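Local coordinates for protein Cyp101j2 (Sphingobium yanoikuyae, PDB 5KYO) that is a haem-containing cytochrome P450 monooxygenase associated with the hydroxylation of the monoterpene 1,8-cineole, at residues I149-V152 with V153-L156; C170-H174 with E175-Q179; P228-E231 with A232-K236; D305-L308 with E309-R313. One frame throughout, in Å; residues are numbered along the deposited sequence.

Interaction 1. Residues I149-V152 with V153-L156; sequences IEQV and VTDL
Val153 meets Ile149 one helical turn earlier, methyl against methyl: the two CG2 atoms lie 4.0 Å apart, on side chains that pass each other at a slant. The same CG2 of Val153 also lies 3.4 Å from Ile149 O, the carbonyl that receives the Val153 N-H. Val152 contributes mainly through its backbone, its carbonyl accepting from Leu156 N at 3.2 Å while CB of Leu156 rests beside that oxygen.

Gln151 makes the polar side of the turn. Its CG stands anti to the backbone N (chi1 -166°), and a bend at chi2 of 53° swings the amide along the helix toward Asp155. Gln151 NE2 then donates to Asp155 OD1 at 2.7 Å, a short bond but not a straight one (138° at the hydrogen). Asp155 OD1 lies close to the amide plane, whereas the amide nitrogen approaches that oxygen from above the carboxylate plane. At the other end of the amide, a water donates to Gln151 OE1 (2.7 Å) and to Thr154 OG1. Thr154 OG1 in turn donates to Glu150 O at 3.0 Å, reaching it from the face opposite to that used by Thr154 N.

In the fold, this first half of helix 149-164 is flanked by two others: Ile149 and Val153 touch Ile184 of helix 181-188, while Glu150 and Thr154 touch Val391 of helix 382-399.

Interaction 2. Residues C170-H174 with E175-Q179; sequences CNFTH and EFAEQ
Phe172 and Phe176 both hold CG anti to the backbone N (chi1 179° and -175°), which makes their side chains run alongside each other one turn apart. The rings are tilted by 32°, with Phe172 CE1 3.5 Å from Phe176 CD2, and CB of Phe176 covers one face of the Phe172 ring. Glu175 instead sets CG beside its own N and stays extended as far as CD, a course that carries the carboxylate back along the chain to the start of the helix. There OE2 of Glu175 accepts from Asn171 N at 2.7 Å, the N-H arriving from above the carboxylate plane. Asn171 answers with its side chain: OD1 takes the His174 N-H at 3.0 Å, in the plane of the amide carbonyl.

On the other side of the turn, His174 ND1 donates to Glu178 OE1 at 3.0 Å. The oxygen sits at the ring edge, and a water donates both to it and to His174 O. That carbonyl also receives Gln179 NE2 at 3.1 Å.

The backbone widens here, with Ala177 N bonded to Phe172 O at 3.0 Å and Glu178 N to Thr173 O at 2.9 Å, both five residues apart.

Trp396 meets both phenylalanine rings, and Phe283 stacks on Phe172. The arrangement is that of an asparagine N-cap at a strand-to-helix junction: strand 169-171, paired with strand 425-427, passes directly into a short helix that contains a wider, pi-type turn at 175-177.

Interaction 3. Residues P228-E231 with A232-K236; sequences PVIE and ARRIK
Val229 CG1 sits over the centre of the Arg233 guanidinium, 3.8 Å from CZ, so that an apolar methyl covers one flat face of the cation while its nitrogens point outward along the edges. The two side chains run alongside each other. Arg233 reaches this position by a bend at an unusual chi2 of -113°, and the path of its chain at CG is doubtful. Its backbone is regular, Arg233 N donating to Val229 O at 3.1 Å.

One residue on, Arg234 is extended from CG to NE and crosses Glu231. The salt bridge there is loose: Arg234 NE to Glu231 OE2 is 3.5 Å, a weak hydrogen bond in which the oxygen lies at the guanidinium edge and the two planes are 38° apart. Ile230 CG2 approaches the same arginine, 4.1 Å from NE. The backbone bonds are uneven: Ala232 N to Pro228 O is 2.8 Å, Ile235 N reaches Glu231 O only weakly, at 3.4 Å, and Lys236 N again bonds Ala232 O well, at 2.9 Å.

The stronger polar partners lie further out. Arg233 bonds to the carbonyls of Val189 and Asp190 and forms a salt bridge with Asp240. Arg234 pairs with Asp257 and also donates to the Leu255 carbonyl.

Because Asp257 lies close to Glu231, Arg234 serves two carboxylates and would offset their mutual charge. The chemistry is therefore one of tethering: the last turn of helix 215-235 spends its cations chiefly on neighbouring loops and helix 257-270, and only secondarily on itself.

Interaction 4. Residues D305-L308 with E309-R313; sequences DALL and EFFRR
Leu307 and Phe311 run alongside each other in the same direction, and the leucine meets the ring at its rim: CD2 is in the ring plane, 3.6 Å from Phe311 CE2. Phe310 has nearly the same torsions as Phe311 (chi1 -79° and -80°), each with CG beside its own backbone N, but one residue earlier its ring points to another side of the helix, and its CD2 comes to 3.1 Å from Ala306 O. That oxygen accepts Phe310 N at 2.9 Å, and CE2 of the ring lies 4.2 Å from Ala306 CB.

Elsewhere round the helix, Arg312 faces Glu309 side-on with two nitrogens. NE bonds OE1 at 2.8 Å, nearly straight at 170°, and NH2 bonds OE2 at 2.9 Å. The carboxylate carbon lies in the guanidinium plane, yet both nitrogens stand above the carboxylate plane.

Arg367 reaches Glu309 OE1 and Arg364 reaches OE2, so three arginines converge on one buried carboxylate. Glu309 and Arg312 form the ExxR motif of the P450 K helix, with Arg364 in a position consistent with the third member of the Glu-Arg-Arg triad. This buried ionic network ties helix 303-313 to the loop carrying Arg364 and Arg367, some fifty residues onward, while Phe311 touches the haem itself.

All four are local contacts within one chain, three along helices and one at a strand-to-helix junction, met in the order 1, 2, 3, 4. Interactions 1 and 2 follow closely, helix 149-164 leading into strand 169-171 and helix 172-177. Their centres are 17 Å apart, and they touch where Leu156 CD2 packs 3.7 Å from Gln179 O. Interaction 4, on helix 303-313, lies about 21 Å from the centres of both, and helix 382-399 packs against all three. Interaction 3, closing helix 215-235, is the outlier, about 40 Å from interaction 4 between centres and at the surface. The set thus runs from a haem-contacting core helix, through its helical surround, to a peripheral helix end.

Interaction 1. Residues I149-V152 with V153-L156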
loop_
_atom_site.group_PDB
_atom_site.type_symbol
_atom_site.label_atom_id
_atom_site.label_comp_id
_atom_site.label_asym_id
_atom_site.label_seq_id
_atom_site.Cartn_x
_atom_site.Cartn_y
_atom_site.Cartn_z
ATOM N N ILE A 149 -0.514 -17.270 10.881
ATOM C CA ILE A 149 -0.382 -16.901 9.479
ATOM C C ILE A 149 1.069 -17.101 9.028
ATOM O O ILE A 149 1.326 -17.341 7.849
ATOM C CB ILE A 149 -0.862 -15.457 9.243
ATOM C CG1 ILE A 149 -2.333 -15.339 9.659
ATOM C CG2 ILE A 149 -0.686 -15.022 7.789
ATOM C CD1 ILE A 149 -3.230 -16.456 9.120
ATOM N N GLU A 150 2.012 -17.042 9.969
ATOM C CA GLU A 150 3.415 -17.178 9.602
ATOM C C GLU A 150 3.701 -18.490 8.857
ATOM O O GLU A 150 4.398 -18.484 7.840
ATOM C CB GLU A 150 4.334 -17.057 10.827
ATOM C CG GLU A 150 5.822 -16.990 10.387
ATOM C CD GLU A 150 6.781 -16.568 11.481
ATOM O OE1 GLU A 150 6.356 -16.438 12.646
ATOM O OE2 GLU A 150 7.975 -16.368 11.166
ATOM N N GLN A 151 3.165 -19.609 9.343
ATOM C CA GLN A 151 3.388 -20.892 8.685
ATOM C C GLN A 151 2.632 -20.965 7.362
ATOM O O GLN A 151 3.056 -21.629 6.427
ATOM C CB GLN A 151 2.968 -22.051 9.599
ATOM C CG GLN A 151 3.477 -23.415 9.144
ATOM C CD GLN A 151 4.983 -23.434 8.922
ATOM O OE1 GLN A 151 5.757 -23.245 9.858
ATOM N NE2 GLN A 151 5.400 -23.679 7.684
ATOM N N VAL A 152 1.501 -20.275 7.285
ATOM C CA VAL A 152 0.787 -20.169 6.015
ATOM C C VAL A 152 1.626 -19.444 4.938
ATOM O O VAL A 152 1.691 -19.891 3.781
ATOM C CB VAL A 152 -0.565 -19.451 6.216
ATOM C CG1 VAL A 152 -1.168 -19.065 4.903
ATOM C CG2 VAL A 152 -1.521 -20.365 6.999
ATOM N N VAL A 153 2.278 -18.350 5.316
ATOM C CA VAL A 153 3.097 -17.615 4.359
ATOM C C VAL A 153 4.300 -18.493 4.011
ATOM O O VAL A 153 4.674 -18.601 2.859
ATOM C CB VAL A 153 3.570 -16.241 4.893
ATOM C CG1 VAL A 153 4.372 -15.492 3.818
ATOM C CG2 VAL A 153 2.388 -15.392 5.311
ATOM N N THR A 154 4.855 -19.175 5.008
ATOM C CA THR A 154 6.028 -20.015 4.772
ATOM C C THR A 154 5.748 -21.124 3.760
ATOM O O THR A 154 6.495 -21.312 2.819
ATOM C CB THR A 154 6.528 -20.628 6.080
ATOM O OG1 THR A 154 6.995 -19.578 6.935
ATOM C CG2 THR A 154 7.665 -21.622 5.822
ATOM N N ASP A 155 4.658 -21.857 3.948
ATOM C CA ASP A 155 4.357 -22.979 3.061
ATOM C C ASP A 155 4.055 -22.526 1.649
ATOM O O ASP A 155 4.389 -23.217 0.689
ATOM C CB ASP A 155 3.161 -23.793 3.600
ATOM C CG ASP A 155 3.476 -24.488 4.906
ATOM O OD1 ASP A 155 4.675 -24.633 5.232
ATOM O OD2 ASP A 155 2.524 -24.896 5.602
ATOM N N LEU A 156 3.389 -21.379 1.525
ATOM C CA LEU A 156 3.044 -20.827 0.215
ATOM C C LEU A 156 4.283 -20.346 -0.559
ATOM O O LEU A 156 4.465 -20.702 -1.715
ATOM C CB LEU A 156 2.058 -19.686 0.369
ATOM C CG LEU A 156 1.502 -19.106 -0.931
ATOM C CD1 LEU A 156 1.027 -20.219 -1.864
ATOM C CD2 LEU A 156 0.371 -18.130 -0.621
HETATM O O HOH W 1 6.839 -20.804 9.626
#

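Interaction 2. Residues C170-H174 with E175-Q179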
loop_
_atom_site.group_PDB
_atom_site.type_symbol
_atom_site.label_atom_id
_atom_site.label_comp_id
_atom_site.label_asym_id
_atom_site.label_seq_id
_atom_site.Cartn_x
_atom_site.Cartn_y
_atom_site.Cartn_z
ATOM N N CYS A 170 12.084 -16.626 -13.663
ATOM C CA CYS A 170 10.650 -16.417 -13.483
ATOM C C CYS A 170 10.262 -14.956 -13.660
ATOM O O CYS A 170 11.046 -14.046 -13.389
ATOM C CB CYS A 170 10.204 -16.901 -12.102
ATOM S SG CYS A 170 10.750 -15.866 -10.700
ATOM N N ASN A 171 9.028 -14.735 -14.096
ATOM C CA ASN A 171 8.428 -13.421 -13.957
ATOM C C ASN A 171 8.049 -13.258 -12.487
ATOM O O ASN A 171 7.122 -13.919 -11.999
ATOM C CB ASN A 171 7.219 -13.260 -14.879
ATOM C CG ASN A 171 6.686 -11.839 -14.885
ATOM O OD1 ASN A 171 5.995 -11.424 -13.956
ATOM N ND2 ASN A 171 7.002 -11.088 -15.938
ATOM N N PHE A 172 8.792 -12.424 -11.761
ATOM C CA PHE A 172 8.647 -12.369 -10.302
ATOM C C PHE A 172 7.263 -11.872 -9.884
ATOM O O PHE A 172 6.634 -12.430 -8.988
ATOM C CB PHE A 172 9.730 -11.478 -9.661
ATOM C CG PHE A 172 9.602 -11.362 -8.153
ATOM C CD1 PHE A 172 10.147 -12.331 -7.315
ATOM C CD2 PHE A 172 8.930 -10.286 -7.577
ATOM C CE1 PHE A 172 10.017 -12.239 -5.914
ATOM C CE2 PHE A 172 8.784 -10.184 -6.188
ATOM C CZ PHE A 172 9.337 -11.168 -5.352
ATOM N N THR A 173 6.780 -10.821 -10.531
ATOM C CA THR A 173 5.490 -10.266 -10.134
ATOM C C THR A 173 4.356 -11.259 -10.395
ATOM O O THR A 173 3.592 -11.555 -9.482
ATOM C CB THR A 173 5.193 -8.921 -10.836
ATOM O OG1 THR A 173 6.166 -7.967 -10.420
ATOM C CG2 THR A 173 3.815 -8.399 -10.437
ATOM N N HIS A 174 4.259 -11.817 -11.597
ATOM C CA HIS A 174 3.144 -12.725 -11.875
ATOM C C HIS A 174 3.281 -14.100 -11.214
ATOM O O HIS A 174 2.287 -14.637 -10.697
ATOM C CB HIS A 174 2.957 -12.909 -13.377
ATOM C CG HIS A 174 2.790 -11.622 -14.116
ATOM N ND1 HIS A 174 2.157 -10.530 -13.563
ATOM C CD2 HIS A 174 3.197 -11.236 -15.348
ATOM C CE1 HIS A 174 2.165 -9.533 -14.430
ATOM N NE2 HIS A 174 2.791 -9.935 -15.522
ATOM N N GLU A 175 4.493 -14.664 -11.218
ATOM C CA GLU A 175 4.683 -16.038 -10.731
ATOM C C GLU A 175 4.890 -16.160 -9.229
ATOM O O GLU A 175 4.805 -17.267 -8.680
ATOM C CB GLU A 175 5.877 -16.700 -11.465
ATOM C CG GLU A 175 5.655 -16.872 -12.978
ATOM C CD GLU A 175 6.855 -17.495 -13.703
ATOM O OE1 GLU A 175 7.229 -18.637 -13.375
ATOM O OE2 GLU A 175 7.436 -16.838 -14.601
ATOM N N PHE A 176 5.159 -15.053 -8.544
ATOM C CA PHE A 176 5.423 -15.124 -7.104
ATOM C C PHE A 176 4.601 -14.096 -6.315
ATOM O O PHE A 176 3.692 -14.483 -5.550
ATOM C CB PHE A 176 6.925 -14.950 -6.798
ATOM C CG PHE A 176 7.261 -15.140 -5.347
ATOM C CD1 PHE A 176 7.397 -16.412 -4.818
ATOM C CD2 PHE A 176 7.361 -14.049 -4.494
ATOM C CE1 PHE A 176 7.653 -16.587 -3.458
ATOM C CE2 PHE A 176 7.629 -14.216 -3.151
ATOM C CZ PHE A 176 7.768 -15.497 -2.630
ATOM N N ALA A 177 4.918 -12.811 -6.500
ATOM C CA ALA A 177 4.376 -11.740 -5.667
ATOM C C ALA A 177 2.861 -11.749 -5.699
ATOM O O ALA A 177 2.242 -11.666 -4.667
ATOM C CB ALA A 177 4.911 -10.366 -6.111
ATOM N N GLU A 178 2.288 -11.860 -6.892
ATOM C CA GLU A 178 0.829 -11.815 -7.068
ATOM C C GLU A 178 0.106 -13.055 -6.531
ATOM O O GLU A 178 -1.119 -13.036 -6.328
ATOM C CB GLU A 178 0.480 -11.625 -8.547
ATOM C CG GLU A 178 0.572 -10.163 -8.991
ATOM C CD GLU A 178 0.475 -9.956 -10.503
ATOM O OE1 GLU A 178 0.313 -10.947 -11.246
ATOM O OE2 GLU A 178 0.559 -8.784 -10.947
ATOM N N GLN A 179 0.853 -14.128 -6.300
ATOM C CA GLN A 179 0.266 -15.382 -5.821
ATOM C C GLN A 179 0.063 -15.424 -4.308
ATOM O O GLN A 179 -0.428 -16.409 -3.785
ATOM C CB GLN A 179 1.147 -16.557 -6.235
ATOM C CG GLN A 179 1.460 -16.588 -7.711
ATOM C CD GLN A 179 0.303 -17.093 -8.527
ATOM O OE1 GLN A 179 -0.699 -17.555 -7.981
ATOM N NE2 GLN A 179 0.425 -17.000 -9.843
HETATM O O HOH W 2 -0.548 -13.632 -11.423
#

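Interaction 3. Residues P228-E231 with A232-K236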
loop_
_atom_site.group_PDB
_atom_site.type_symbol
_atom_site.label_atom_id
_atom_site.label_comp_id
_atom_site.label_asym_id
_atom_site.label_seq_id
_atom_site.Cartn_x
_atom_site.Cartn_y
_atom_site.Cartn_z
ATOM N N PRO A 228 -23.233 -14.730 3.177
ATOM C CA PRO A 228 -23.569 -16.033 3.760
ATOM C C PRO A 228 -22.520 -16.523 4.742
ATOM O O PRO A 228 -22.865 -17.229 5.685
ATOM C CB PRO A 228 -23.639 -16.969 2.547
ATOM C CG PRO A 228 -23.872 -16.071 1.386
ATOM C CD PRO A 228 -23.145 -14.805 1.709
ATOM N N VAL A 229 -21.255 -16.185 4.507
ATOM C CA VAL A 229 -20.192 -16.612 5.398
ATOM C C VAL A 229 -20.331 -15.914 6.739
ATOM O O VAL A 229 -20.166 -16.533 7.787
ATOM C CB VAL A 229 -18.797 -16.325 4.805
ATOM C CG1 VAL A 229 -17.710 -16.760 5.776
ATOM C CG2 VAL A 229 -18.638 -17.020 3.423
ATOM N N ILE A 230 -20.652 -14.632 6.708
ATOM C CA ILE A 230 -20.820 -13.855 7.927
ATOM C C ILE A 230 -22.037 -14.374 8.699
ATOM O O ILE A 230 -21.978 -14.531 9.907
ATOM C CB ILE A 230 -20.996 -12.358 7.636
ATOM C CG1 ILE A 230 -19.723 -11.757 7.015
ATOM C CG2 ILE A 230 -21.362 -11.594 8.906
ATOM C CD1 ILE A 230 -19.970 -10.466 6.302
ATOM N N GLU A 231 -23.124 -14.645 7.983
ATOM C CA GLU A 231 -24.334 -15.173 8.602
ATOM C C GLU A 231 -24.113 -16.585 9.180
ATOM O O GLU A 231 -24.593 -16.905 10.274
ATOM C CB GLU A 231 -25.487 -15.161 7.585
ATOM C CG GLU A 231 -26.078 -13.785 7.364
ATOM C CD GLU A 231 -26.538 -13.141 8.663
ATOM O OE1 GLU A 231 -27.177 -13.842 9.480
ATOM O OE2 GLU A 231 -26.259 -11.942 8.867
ATOM N N ALA A 232 -23.364 -17.416 8.462
ATOM C CA ALA A 232 -22.959 -18.724 8.981
ATOM C C ALA A 232 -22.152 -18.606 10.283
ATOM O O ALA A 232 -22.290 -19.442 11.168
ATOM C CB ALA A 232 -22.162 -19.486 7.940
ATOM N N ARG A 233 -21.343 -17.564 10.422
ATOM C CA ARG A 233 -20.482 -17.436 11.603
ATOM C C ARG A 233 -21.190 -16.776 12.772
ATOM O O ARG A 233 -20.730 -16.843 13.923
ATOM C CB ARG A 233 -19.201 -16.656 11.249
ATOM C CG ARG A 233 -18.441 -17.214 10.039
ATOM C CD ARG A 233 -17.082 -17.808 10.353
ATOM N NE ARG A 233 -16.667 -18.750 9.312
ATOM C CZ ARG A 233 -15.689 -18.548 8.431
ATOM N NH1 ARG A 233 -14.993 -17.405 8.425
ATOM N NH2 ARG A 233 -15.414 -19.490 7.534
ATOM N N ARG A 234 -22.309 -16.119 12.489
ATOM C CA ARG A 234 -23.188 -15.653 13.563
ATOM C C ARG A 234 -23.839 -16.835 14.257
ATOM O O ARG A 234 -24.146 -16.770 15.440
ATOM C CB ARG A 234 -24.262 -14.714 13.036
ATOM C CG ARG A 234 -23.723 -13.437 12.427
ATOM C CD ARG A 234 -24.825 -12.408 12.283
ATOM N NE ARG A 234 -24.359 -11.170 11.673
ATOM C CZ ARG A 234 -23.765 -10.185 12.333
ATOM N NH1 ARG A 234 -23.533 -10.295 13.636
ATOM N NH2 ARG A 234 -23.384 -9.092 11.684
ATOM N N ILE A 235 -24.062 -17.903 13.498
ATOM C CA ILE A 235 -24.674 -19.130 14.011
ATOM C C ILE A 235 -23.627 -20.046 14.643
ATOM O O ILE A 235 -23.845 -20.618 15.697
ATOM C CB ILE A 235 -25.392 -19.877 12.886
ATOM C CG1 ILE A 235 -26.756 -19.224 12.622
ATOM C CG2 ILE A 235 -25.506 -21.338 13.199
ATOM C CD1 ILE A 235 -27.509 -19.826 11.429
ATOM N N LYS A 236 -22.476 -20.163 13.990
ATOM C CA LYS A 236 -21.407 -21.030 14.469
ATOM C C LYS A 236 -20.074 -20.291 14.374
ATOM O O LYS A 236 -19.373 -20.395 13.371
ATOM C CB LYS A 236 -21.359 -22.326 13.656
ATOM C CG LYS A 236 -20.279 -23.307 14.125
ATOM C CD LYS A 236 -20.108 -24.491 13.184
ATOM C CE LYS A 236 -19.550 -24.062 11.845
ATOM N NZ LYS A 236 -18.950 -25.207 11.095
#

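Interaction 4. Residues D305-L308 with E309-R313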
loop_
_atom_site.group_PDB
_atom_site.type_symbol
_atom_site.label_atom_id
_atom_site.label_comp_id
_atom_site.label_asym_id
_atom_site.label_seq_id
_atom_site.Cartn_x
_atom_site.Cartn_y
_atom_site.Cartn_z
ATOM N N ASP A 305 17.036 -6.297 9.713
ATOM C CA ASP A 305 17.406 -4.890 9.562
ATOM C C ASP A 305 17.278 -4.441 8.109
ATOM O O ASP A 305 16.958 -3.301 7.824
ATOM C CB ASP A 305 18.837 -4.686 10.074
ATOM C CG ASP A 305 19.283 -3.245 10.022
ATOM O OD1 ASP A 305 18.799 -2.441 10.848
ATOM O OD2 ASP A 305 20.137 -2.929 9.170
ATOM N N ALA A 306 17.571 -5.367 7.194
ATOM C CA ALA A 306 17.395 -5.124 5.766
ATOM C C ALA A 306 15.924 -4.836 5.516
ATOM O O ALA A 306 15.570 -3.956 4.751
ATOM C CB ALA A 306 17.847 -6.308 4.951
ATOM N N LEU A 307 15.072 -5.600 6.182
ATOM C CA LEU A 307 13.632 -5.407 6.105
ATOM C C LEU A 307 13.230 -3.973 6.460
ATOM O O LEU A 307 12.492 -3.309 5.734
ATOM C CB LEU A 307 12.945 -6.398 7.051
ATOM C CG LEU A 307 11.446 -6.604 6.969
ATOM C CD1 LEU A 307 11.161 -8.037 7.421
ATOM C CD2 LEU A 307 10.732 -5.607 7.854
ATOM N N LEU A 308 13.738 -3.492 7.585
ATOM C CA LEU A 308 13.420 -2.147 8.026
ATOM C C LEU A 308 13.845 -1.099 6.995
ATOM O O LEU A 308 13.141 -0.110 6.793
ATOM C CB LEU A 308 14.062 -1.879 9.390
ATOM C CG LEU A 308 13.649 -2.886 10.479
ATOM C CD1 LEU A 308 14.291 -2.547 11.812
ATOM C CD2 LEU A 308 12.136 -2.984 10.631
ATOM N N GLU A 309 14.969 -1.334 6.316
ATOM C CA GLU A 309 15.483 -0.388 5.303
ATOM C C GLU A 309 14.710 -0.471 3.977
ATOM O O GLU A 309 14.563 0.534 3.279
ATOM C CB GLU A 309 16.988 -0.624 5.074
ATOM C CG GLU A 309 17.646 0.272 4.009
ATOM C CD GLU A 309 17.810 1.713 4.449
ATOM O OE1 GLU A 309 17.199 2.110 5.454
ATOM O OE2 GLU A 309 18.605 2.439 3.814
ATOM N N PHE A 310 14.221 -1.656 3.619
ATOM C CA PHE A 310 13.317 -1.789 2.470
ATOM C C PHE A 310 12.029 -0.977 2.714
ATOM O O PHE A 310 11.530 -0.332 1.805
ATOM C CB PHE A 310 12.960 -3.266 2.184
ATOM C CG PHE A 310 14.048 -4.038 1.440
ATOM C CD1 PHE A 310 14.401 -3.703 0.140
ATOM C CD2 PHE A 310 14.674 -5.114 2.043
ATOM C CE1 PHE A 310 15.406 -4.411 -0.531
ATOM C CE2 PHE A 310 15.669 -5.835 1.378
ATOM C CZ PHE A 310 16.036 -5.471 0.090
ATOM N N PHE A 311 11.486 -0.983 3.922
ATOM C CA PHE A 311 10.247 -0.222 4.101
ATOM C C PHE A 311 10.521 1.280 4.118
ATOM O O PHE A 311 9.718 2.052 3.597
ATOM C CB PHE A 311 9.484 -0.665 5.357
ATOM C CG PHE A 311 8.689 -1.925 5.145
ATOM C CD1 PHE A 311 7.637 -1.941 4.251
ATOM C CD2 PHE A 311 9.028 -3.097 5.784
ATOM C CE1 PHE A 311 6.909 -3.093 4.027
ATOM C CE2 PHE A 311 8.321 -4.273 5.552
ATOM C CZ PHE A 311 7.252 -4.270 4.680
ATOM N N ARG A 312 11.674 1.695 4.646
ATOM C CA ARG A 312 12.060 3.115 4.561
ATOM C C ARG A 312 12.350 3.555 3.128
ATOM O O ARG A 312 11.928 4.626 2.701
ATOM C CB ARG A 312 13.292 3.424 5.419
ATOM C CG ARG A 312 13.680 4.907 5.349
ATOM C CD ARG A 312 15.166 5.138 5.604
ATOM N NE ARG A 312 16.013 4.541 4.575
ATOM C CZ ARG A 312 16.260 5.101 3.392
ATOM N NH1 ARG A 312 15.701 6.258 3.087
ATOM N NH2 ARG A 312 17.054 4.503 2.510
ATOM N N ARG A 313 13.074 2.727 2.382
ATOM C CA ARG A 313 13.625 3.131 1.080
ATOM C C ARG A 313 12.578 3.168 -0.037
ATOM O O ARG A 313 12.678 3.988 -0.955
ATOM C CB ARG A 313 14.776 2.183 0.700
ATOM C CG ARG A 313 15.362 2.331 -0.721
ATOM C CD ARG A 313 15.880 3.739 -1.083
ATOM N NE ARG A 313 16.408 3.718 -2.440
ATOM C CZ ARG A 313 15.645 3.808 -3.526
ATOM N NH1 ARG A 313 14.335 3.970 -3.407
ATOM N NH2 ARG A 313 16.183 3.740 -4.725
#